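Local structure of putative tryptophan halogenase (Xanthomonas campestris pv. campestris, 6Y1W) at residues L43-V48 / F181-I186; A34-L39 / R176-F181; R18-G23 / T211-D216. The protein probably works as a flavin-dependent halogenase of the tryptophan halogenase family, using bound FAD to drive halogenation of its substrate. One frame throughout, in Å; residues are numbered along the deposited sequence. Where two conformers were deposited one is given.

Contact 1 of 3, residues L43-V48 / F181-I186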
# COMPACT_ATOMS: atom_id res chain seq x y z
N LEU A 43 1.05 25.82 -18.88
CA LEU A 43 1.12 26.72 -17.75
C LEU A 43 2.19 27.77 -17.98
O LEU A 43 3.22 27.50 -18.60
CB LEU A 43 1.46 25.96 -16.45
CG LEU A 43 0.52 24.84 -16.02
CD1 LEU A 43 1.18 24.20 -14.81
CD2 LEU A 43 -0.82 25.40 -15.64
N GLN A 44 1.96 28.95 -17.44
CA GLN A 44 3.03 29.93 -17.28
C GLN A 44 3.63 29.71 -15.91
O GLN A 44 2.93 29.85 -14.90
CB GLN A 44 2.51 31.36 -17.42
CG GLN A 44 3.61 32.41 -17.24
CD GLN A 44 3.10 33.83 -17.33
OE1 GLN A 44 1.91 34.07 -17.59
NE2 GLN A 44 4.00 34.80 -17.13
N ILE A 45 4.90 29.34 -15.87
CA ILE A 45 5.57 29.01 -14.61
C ILE A 45 6.66 30.02 -14.36
O ILE A 45 7.57 30.17 -15.20
CB ILE A 45 6.15 27.59 -14.64
CG1 ILE A 45 5.06 26.60 -15.01
CG2 ILE A 45 6.78 27.25 -13.25
CD1 ILE A 45 5.57 25.24 -15.50
N THR A 46 6.60 30.68 -13.21
CA THR A 46 7.58 31.69 -12.80
C THR A 46 8.19 31.29 -11.47
O THR A 46 7.46 30.92 -10.55
CB THR A 46 6.90 33.04 -12.67
OG1 THR A 46 6.27 33.37 -13.94
CG2 THR A 46 7.89 34.11 -12.21
N LEU A 47 9.52 31.39 -11.36
CA LEU A 47 10.21 31.13 -10.10
C LEU A 47 10.94 32.41 -9.68
O LEU A 47 11.67 33.00 -10.48
CB LEU A 47 11.21 29.96 -10.22
CG LEU A 47 11.84 29.50 -8.89
CD1 LEU A 47 12.22 28.03 -9.02
CD2 LEU A 47 13.08 30.34 -8.49
N VAL A 48 10.70 32.83 -8.43
CA VAL A 48 11.31 34.01 -7.84
C VAL A 48 12.34 33.55 -6.81
O VAL A 48 12.00 32.81 -5.88
CB VAL A 48 10.27 34.91 -7.16
CG1 VAL A 48 10.93 36.15 -6.51
CG2 VAL A 48 9.16 35.29 -8.17
N PHE A 181 12.34 24.08 -20.47
CA PHE A 181 10.91 23.88 -20.67
C PHE A 181 10.11 25.16 -20.46
O PHE A 181 8.87 25.10 -20.36
CB PHE A 181 10.41 22.79 -19.72
CG PHE A 181 10.87 21.41 -20.11
CD1 PHE A 181 10.33 20.82 -21.21
CD2 PHE A 181 11.85 20.72 -19.39
CE1 PHE A 181 10.72 19.55 -21.59
CE2 PHE A 181 12.25 19.44 -19.78
CZ PHE A 181 11.69 18.86 -20.87
N GLY A 182 10.77 26.32 -20.43
CA GLY A 182 10.09 27.60 -20.44
C GLY A 182 9.85 28.29 -19.11
O GLY A 182 9.14 29.30 -19.09
N VAL A 183 10.43 27.80 -18.01
CA VAL A 183 10.23 28.47 -16.72
C VAL A 183 10.90 29.84 -16.78
O VAL A 183 12.03 29.98 -17.26
CB VAL A 183 10.83 27.63 -15.57
CG1 VAL A 183 10.78 28.41 -14.24
CG2 VAL A 183 10.05 26.33 -15.43
N GLN A 184 10.18 30.86 -16.31
CA GLN A 184 10.68 32.22 -16.26
C GLN A 184 11.27 32.46 -14.88
O GLN A 184 10.55 32.38 -13.89
CB GLN A 184 9.55 33.21 -16.52
CG GLN A 184 9.99 34.67 -16.35
CD GLN A 184 8.86 35.67 -16.56
OE1 GLN A 184 9.11 36.88 -16.66
NE2 GLN A 184 7.62 35.19 -16.63
N ARG A 185 12.57 32.77 -14.82
CA ARG A 185 13.22 33.05 -13.54
C ARG A 185 13.25 34.56 -13.32
O ARG A 185 13.59 35.31 -14.24
CB ARG A 185 14.64 32.49 -13.52
CG ARG A 185 15.35 32.74 -12.20
CD ARG A 185 16.78 32.23 -12.27
NE ARG A 185 17.52 32.47 -11.04
CZ ARG A 185 18.37 33.47 -10.83
NH1 ARG A 185 18.58 34.40 -11.77
NH2 ARG A 185 18.99 33.56 -9.66
N ILE A 186 12.82 35.00 -12.14
CA ILE A 186 12.90 36.40 -11.74
C ILE A 186 13.78 36.48 -10.49
O ILE A 186 13.49 35.83 -9.48
CB ILE A 186 11.51 37.00 -11.47
CG1 ILE A 186 10.61 36.87 -12.70
CG2 ILE A 186 11.62 38.47 -11.02
CD1 ILE A 186 9.23 37.48 -12.52
O HOH W 1 6.38 29.05 -18.29
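The side-chain amides of Gln-44 and Gln-184 run alongside each other with their planes almost coplanar, 9° apart. Their NE2 atoms come within 3.7 Å, but Gln-44 was deposited in two conformers, so this pairing is doubtful. Gln-184 extends past Thr-46, its NE2 3.5 Å from Thr-46 OG1, a contact and not a bond. With OG1 of Thr-46 beside the backbone N (chi1 -57°), its CG2 falls anti to that N and meets Ile-186 CD1 at 3.6 Å. On the other face, Ile-45 CG2 touches Val-183 CG2 at 4.0 Å beside helix 25-39.

Between the two sets of side chains, the strands pair in parallel through the backbone. Gln-184 N gives a nearly straight bond to Ile-45 O (2.9 Å), Leu-47 N one to Gln-184 O, and Ile-186 N one to Leu-47 O (2.8 Å). Before the strands close up, a water takes the N-H of Ile-45 and donates to Gly-182 O. Gly-182, at positive phi, is the C-prime residue of the Schellman motif ending helix 167-180. Arg-185 forms salt bridges with Glu-49 and Asp-51.

Since the direct bonds are all between main-chain atoms, what joins these two strands of the Rossmann-type sheet depends little on side-chain chemistry; the water bridges the main chains at the N-terminal end, ahead of the direct pairing.

Contact 2 of 3, residues A34-L39 / R176-F181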
# COMPACT_ATOMS: atom_id res chain seq x y z
N ALA A 34 9.92 19.41 -12.52
CA ALA A 34 8.87 18.44 -12.77
C ALA A 34 7.63 19.10 -13.36
O ALA A 34 7.00 18.52 -14.26
CB ALA A 34 8.52 17.71 -11.47
N LEU A 35 7.25 20.27 -12.84
CA LEU A 35 6.04 20.93 -13.33
C LEU A 35 6.21 21.38 -14.78
O LEU A 35 5.28 21.23 -15.59
CB LEU A 35 5.69 22.13 -12.44
CG LEU A 35 4.46 22.93 -12.82
CD1 LEU A 35 3.24 21.99 -12.69
CD2 LEU A 35 4.32 24.16 -11.87
N SER A 36 7.39 21.92 -15.13
CA SER A 36 7.57 22.42 -16.49
C SER A 36 7.73 21.27 -17.47
O SER A 36 7.22 21.35 -18.60
CB SER A 36 8.77 23.38 -16.57
OG SER A 36 10.02 22.70 -16.36
N LYS A 37 8.40 20.19 -17.06
CA LYS A 37 8.50 19.00 -17.91
C LYS A 37 7.12 18.50 -18.32
O LYS A 37 6.84 18.33 -19.51
CB LYS A 37 9.29 17.90 -17.18
CG LYS A 37 8.98 16.43 -17.68
CD LYS A 37 9.54 16.20 -19.03
CE LYS A 37 9.34 14.74 -19.47
NZ LYS A 37 9.99 14.60 -20.75
N LEU A 38 6.22 18.36 -17.34
CA LEU A 38 4.92 17.72 -17.60
C LEU A 38 3.90 18.69 -18.18
O LEU A 38 3.16 18.32 -19.09
CB LEU A 38 4.38 17.11 -16.31
CG LEU A 38 3.07 16.35 -16.43
CD1 LEU A 38 3.28 15.11 -17.18
CD2 LEU A 38 2.50 16.08 -15.04
N LEU A 39 3.83 19.93 -17.66
CA LEU A 39 2.73 20.83 -17.96
C LEU A 39 3.19 22.19 -18.50
O LEU A 39 2.37 23.10 -18.62
CB LEU A 39 1.83 21.04 -16.71
CG LEU A 39 1.08 19.78 -16.28
CD1 LEU A 39 0.32 19.98 -14.97
CD2 LEU A 39 0.11 19.37 -17.38
N ARG A 176 18.75 24.67 -15.12
CA ARG A 176 19.02 24.58 -16.56
C ARG A 176 17.95 23.75 -17.25
O ARG A 176 17.39 24.15 -18.29
CB ARG A 176 20.39 23.95 -16.80
CG ARG A 176 21.56 24.82 -16.47
CD ARG A 176 22.89 24.13 -16.84
NE ARG A 176 23.92 24.33 -15.81
CZ ARG A 176 24.52 25.49 -15.59
NH1 ARG A 176 24.21 26.56 -16.32
NH2 ARG A 176 25.44 25.60 -14.63
N PHE A 177 17.64 22.60 -16.69
CA PHE A 177 16.56 21.75 -17.20
C PHE A 177 15.23 22.52 -17.30
O PHE A 177 14.52 22.44 -18.31
CB PHE A 177 16.47 20.54 -16.27
CG PHE A 177 15.39 19.51 -16.61
CD1 PHE A 177 14.07 19.70 -16.15
CD2 PHE A 177 15.67 18.35 -17.30
CE1 PHE A 177 13.08 18.75 -16.39
CE2 PHE A 177 14.65 17.39 -17.56
CZ PHE A 177 13.36 17.59 -17.10
N SER A 178 14.88 23.23 -16.24
CA SER A 178 13.60 23.94 -16.14
C SER A 178 13.51 25.09 -17.14
O SER A 178 12.45 25.30 -17.75
CB SER A 178 13.43 24.50 -14.73
OG SER A 178 13.41 23.45 -13.75
N GLU A 179 14.57 25.89 -17.26
CA GLU A 179 14.52 27.00 -18.20
C GLU A 179 14.30 26.48 -19.62
O GLU A 179 13.65 27.16 -20.43
CB GLU A 179 15.79 27.85 -18.04
CG GLU A 179 15.79 28.59 -16.72
CD GLU A 179 17.07 29.37 -16.45
OE1 GLU A 179 18.08 29.17 -17.14
OE2 GLU A 179 17.02 30.19 -15.51
N GLY A 180 14.80 25.27 -19.91
CA GLY A 180 14.60 24.64 -21.20
C GLY A 180 13.15 24.29 -21.50
O GLY A 180 12.76 24.21 -22.66
N PHE A 181 12.34 24.08 -20.47
CA PHE A 181 10.91 23.88 -20.67
C PHE A 181 10.11 25.16 -20.46
O PHE A 181 8.87 25.10 -20.36
CB PHE A 181 10.41 22.79 -19.72
CG PHE A 181 10.87 21.41 -20.11
CD1 PHE A 181 10.33 20.82 -21.21
CD2 PHE A 181 11.85 20.72 -19.39
CE1 PHE A 181 10.72 19.55 -21.59
CE2 PHE A 181 12.25 19.44 -19.78
CZ PHE A 181 11.69 18.86 -20.87
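Helix meets helix here: the last turns of helix 25-39 lie against the C-terminal end of helix 167-180, with Phe-181 at its close, a largely apolar contact on one face of the Rossmann-type sheet. Ser-36 and Lys-37 supply one side; Phe-177, Ser-178 and Phe-181 the other. The closest approach is Ser-36 OG to Phe-181 CB, 3.4 Å. Ser-36 holds OG between its backbone N and carbonyl carbon (chi1 69°), which lets the hydroxyl bond back to Ala-32 O within its own helix while it packs against the neighbour. The Ser-178 hydroxyl also bonds within its own helix, to Leu-174 O, so both buried hydroxyls are satisfied locally.

Phe-181 lays one ring face over the backbone of Lys-37, a CH-pi contact with CA 4.0 Å from the ring centroid and only 8° off the normal. The lysine chain bends at chi2 (71°) and then runs beside the ring, CD 3.9 Å from CZ, before NZ reaches Glu-74 in a salt bridge.

Helix 25-39 is the crossover of the beta-alpha-beta unit formed with strands 18-22 and 44-49, and follows the glycine-rich turn of the presumed FAD site. Helix 167-180 leads into strand 184-195, the next strand of the same sheet.

Phe-177, one turn before Phe-181, offers its ring edge to Lys-37, CE1 4.0 Å from CB. Its face receives the rim of Phe-181: CE2 of Phe-181 sits 3.4 Å above the Phe-177 plane, offset from the centre. Leu-73 and Ile-75 also touch Phe-177, while Leu-38 and Leu-39 pack on His-115 and Val-462 of the second subunit.

Contact 3 of 3, residues R18-G23 / T211-D216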
# COMPACT_ATOMS: atom_id res chain seq x y z
N ARG A 18 -1.39 29.95 -14.24
CA ARG A 18 -0.13 30.60 -13.87
C ARG A 18 0.29 30.03 -12.53
O ARG A 18 -0.47 30.08 -11.56
CB ARG A 18 -0.28 32.13 -13.79
CG ARG A 18 -0.76 32.79 -15.12
CD ARG A 18 -1.30 34.21 -14.90
NE ARG A 18 -2.32 34.19 -13.86
CZ ARG A 18 -2.87 35.26 -13.30
NH1 ARG A 18 -2.51 36.48 -13.71
NH2 ARG A 18 -3.78 35.11 -12.34
N VAL A 19 1.50 29.48 -12.48
CA VAL A 19 2.06 28.92 -11.25
C VAL A 19 3.28 29.75 -10.87
O VAL A 19 4.17 29.96 -11.70
CB VAL A 19 2.45 27.45 -11.40
CG1 VAL A 19 3.05 26.90 -10.08
CG2 VAL A 19 1.24 26.61 -11.82
N VAL A 20 3.31 30.20 -9.62
CA VAL A 20 4.42 31.02 -9.14
C VAL A 20 5.12 30.23 -8.03
O VAL A 20 4.46 29.81 -7.06
CB VAL A 20 3.93 32.38 -8.63
CG1 VAL A 20 5.09 33.13 -8.02
CG2 VAL A 20 3.31 33.17 -9.78
N ILE A 21 6.42 30.02 -8.17
CA ILE A 21 7.24 29.28 -7.20
C ILE A 21 8.06 30.30 -6.43
O ILE A 21 8.86 31.04 -7.00
CB ILE A 21 8.14 28.26 -7.92
CG1 ILE A 21 7.26 27.26 -8.66
CG2 ILE A 21 9.05 27.51 -6.91
CD1 ILE A 21 8.01 26.34 -9.62
N ALA A 22 7.84 30.38 -5.13
CA ALA A 22 8.57 31.33 -4.28
C ALA A 22 9.75 30.61 -3.65
O ALA A 22 9.55 29.71 -2.84
CB ALA A 22 7.65 31.92 -3.21
N GLY A 23 10.96 30.97 -4.06
CA GLY A 23 12.16 30.32 -3.57
C GLY A 23 12.77 29.38 -4.59
O GLY A 23 12.08 28.73 -5.38
N THR A 211 8.02 45.00 -8.48
CA THR A 211 7.52 44.08 -9.50
C THR A 211 6.41 43.25 -8.88
O THR A 211 6.60 42.65 -7.82
CB THR A 211 8.64 43.18 -10.00
OG1 THR A 211 9.69 43.97 -10.58
CG2 THR A 211 8.12 42.19 -11.03
N ARG A 212 5.25 43.26 -9.52
CA ARG A 212 4.09 42.47 -9.09
C ARG A 212 4.00 41.21 -9.95
O ARG A 212 3.96 41.30 -11.18
CB ARG A 212 2.82 43.31 -9.22
CG ARG A 212 1.59 42.65 -8.66
CD ARG A 212 0.50 43.69 -8.37
NE ARG A 212 -0.65 43.06 -7.75
CZ ARG A 212 -1.58 42.41 -8.44
NH1 ARG A 212 -1.49 42.33 -9.76
NH2 ARG A 212 -2.60 41.85 -7.81
N ILE A 213 4.02 40.04 -9.30
CA ILE A 213 3.89 38.76 -9.99
C ILE A 213 2.58 38.10 -9.57
O ILE A 213 2.46 37.63 -8.43
CB ILE A 213 5.09 37.84 -9.72
CG1 ILE A 213 6.38 38.61 -10.02
CG2 ILE A 213 4.96 36.49 -10.54
CD1 ILE A 213 7.55 38.18 -9.26
N GLU A 214 1.63 38.06 -10.48
CA GLU A 214 0.33 37.45 -10.24
C GLU A 214 0.42 35.95 -10.50
O GLU A 214 1.27 35.48 -11.25
CB GLU A 214 -0.75 38.04 -11.15
CG GLU A 214 -1.33 39.36 -10.65
CD GLU A 214 -2.50 39.88 -11.49
OE1 GLU A 214 -2.84 39.28 -12.53
OE2 GLU A 214 -3.07 40.91 -11.08
N GLY A 215 -0.46 35.19 -9.85
CA GLY A 215 -0.54 33.77 -10.15
C GLY A 215 -1.83 33.18 -9.65
O GLY A 215 -2.60 33.81 -8.92
N ASP A 216 -2.06 31.93 -10.07
CA ASP A 216 -3.23 31.18 -9.65
C ASP A 216 -2.91 30.17 -8.56
O ASP A 216 -3.77 29.87 -7.73
CB ASP A 216 -3.85 30.45 -10.86
CG ASP A 216 -4.18 31.40 -11.99
OD1 ASP A 216 -4.80 32.45 -11.71
OD2 ASP A 216 -3.79 31.12 -13.15
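Arg-18 and Asp-216 are bound through both side chain and backbone. Arg-18 NH2 gives a straight bond to Asp-216 OD1 (2.9 Å, 169°), lying in the guanidinium plane but reaching the carboxylate from above its own. The other oxygen, OD2, takes the Arg-18 backbone N-H at 2.9 Å on its anti side, together with a weak bond from NE and one from the backbone N of Arg-17. In return Asp-216 N donates to Arg-18 O, also at 2.9 Å. One aspartate thus fixes both the start of strand 18-22 and the arginine head.

Strand 18-22 is the first strand of the Rossmann-type nucleotide-binding fold and runs into Gly-23, probably the first glycine of a GxGxxG motif, consistent with the predicted FAD site. Strand 212-214 ends the antiparallel hairpin series of strands 184-195, 202-207 and 212-214, consistent with the beta-meander crossover of FAD-binding folds of this type. From there the chain passes over the sheet to strand 217-220, which pairs with strand 18-22; the axes of 18-22 and 212-214 come no closer than 8.2 Å and make an angle of 126°.

The arginine chain bends at chi3 (-53°), bringing NH1 to Glu-214 OE1 at 3.1 Å on the anti lone pair, the two planes being nearly perpendicular. Glu-214 also salt-bridges Arg-212 through OE2, so acidic and basic groups alternate in a four-residue network that probably keeps all of them charged. One face of the Arg-18 guanidinium lies over Gly-215 CA, which sits toward the rim.

Further along, Val-20 points at the crossing segment, while Val-19 faces helix 25-39 behind the sheet. Val-20 CG2 meets Ile-213 CG2 at 3.8 Å and lies 3.4 Å from Glu-214 O.

Overall arrangement
Reading from the N terminus, strand 18-22 opens contact 3, helix 25-39 then offers its end to contact 2, and strand 44-49 begins contact 1. Well over 100 residues later, helix 167-180 closes contact 2 and strand 184-195 closes contact 1 directly after it. These two loops cross, sharing Phe-181, and both fall within the longer loop that residues 211-216 close in contact 3. Contacts 1 and 3 meet through neighbouring strands of one sheet, with Val-48 CG2 packed on Ile-213 CD1. Contact 2 covers the opposite face from the 211-216 crossing. Together they tie the first beta-alpha-beta unit to the later helix, strand and meander.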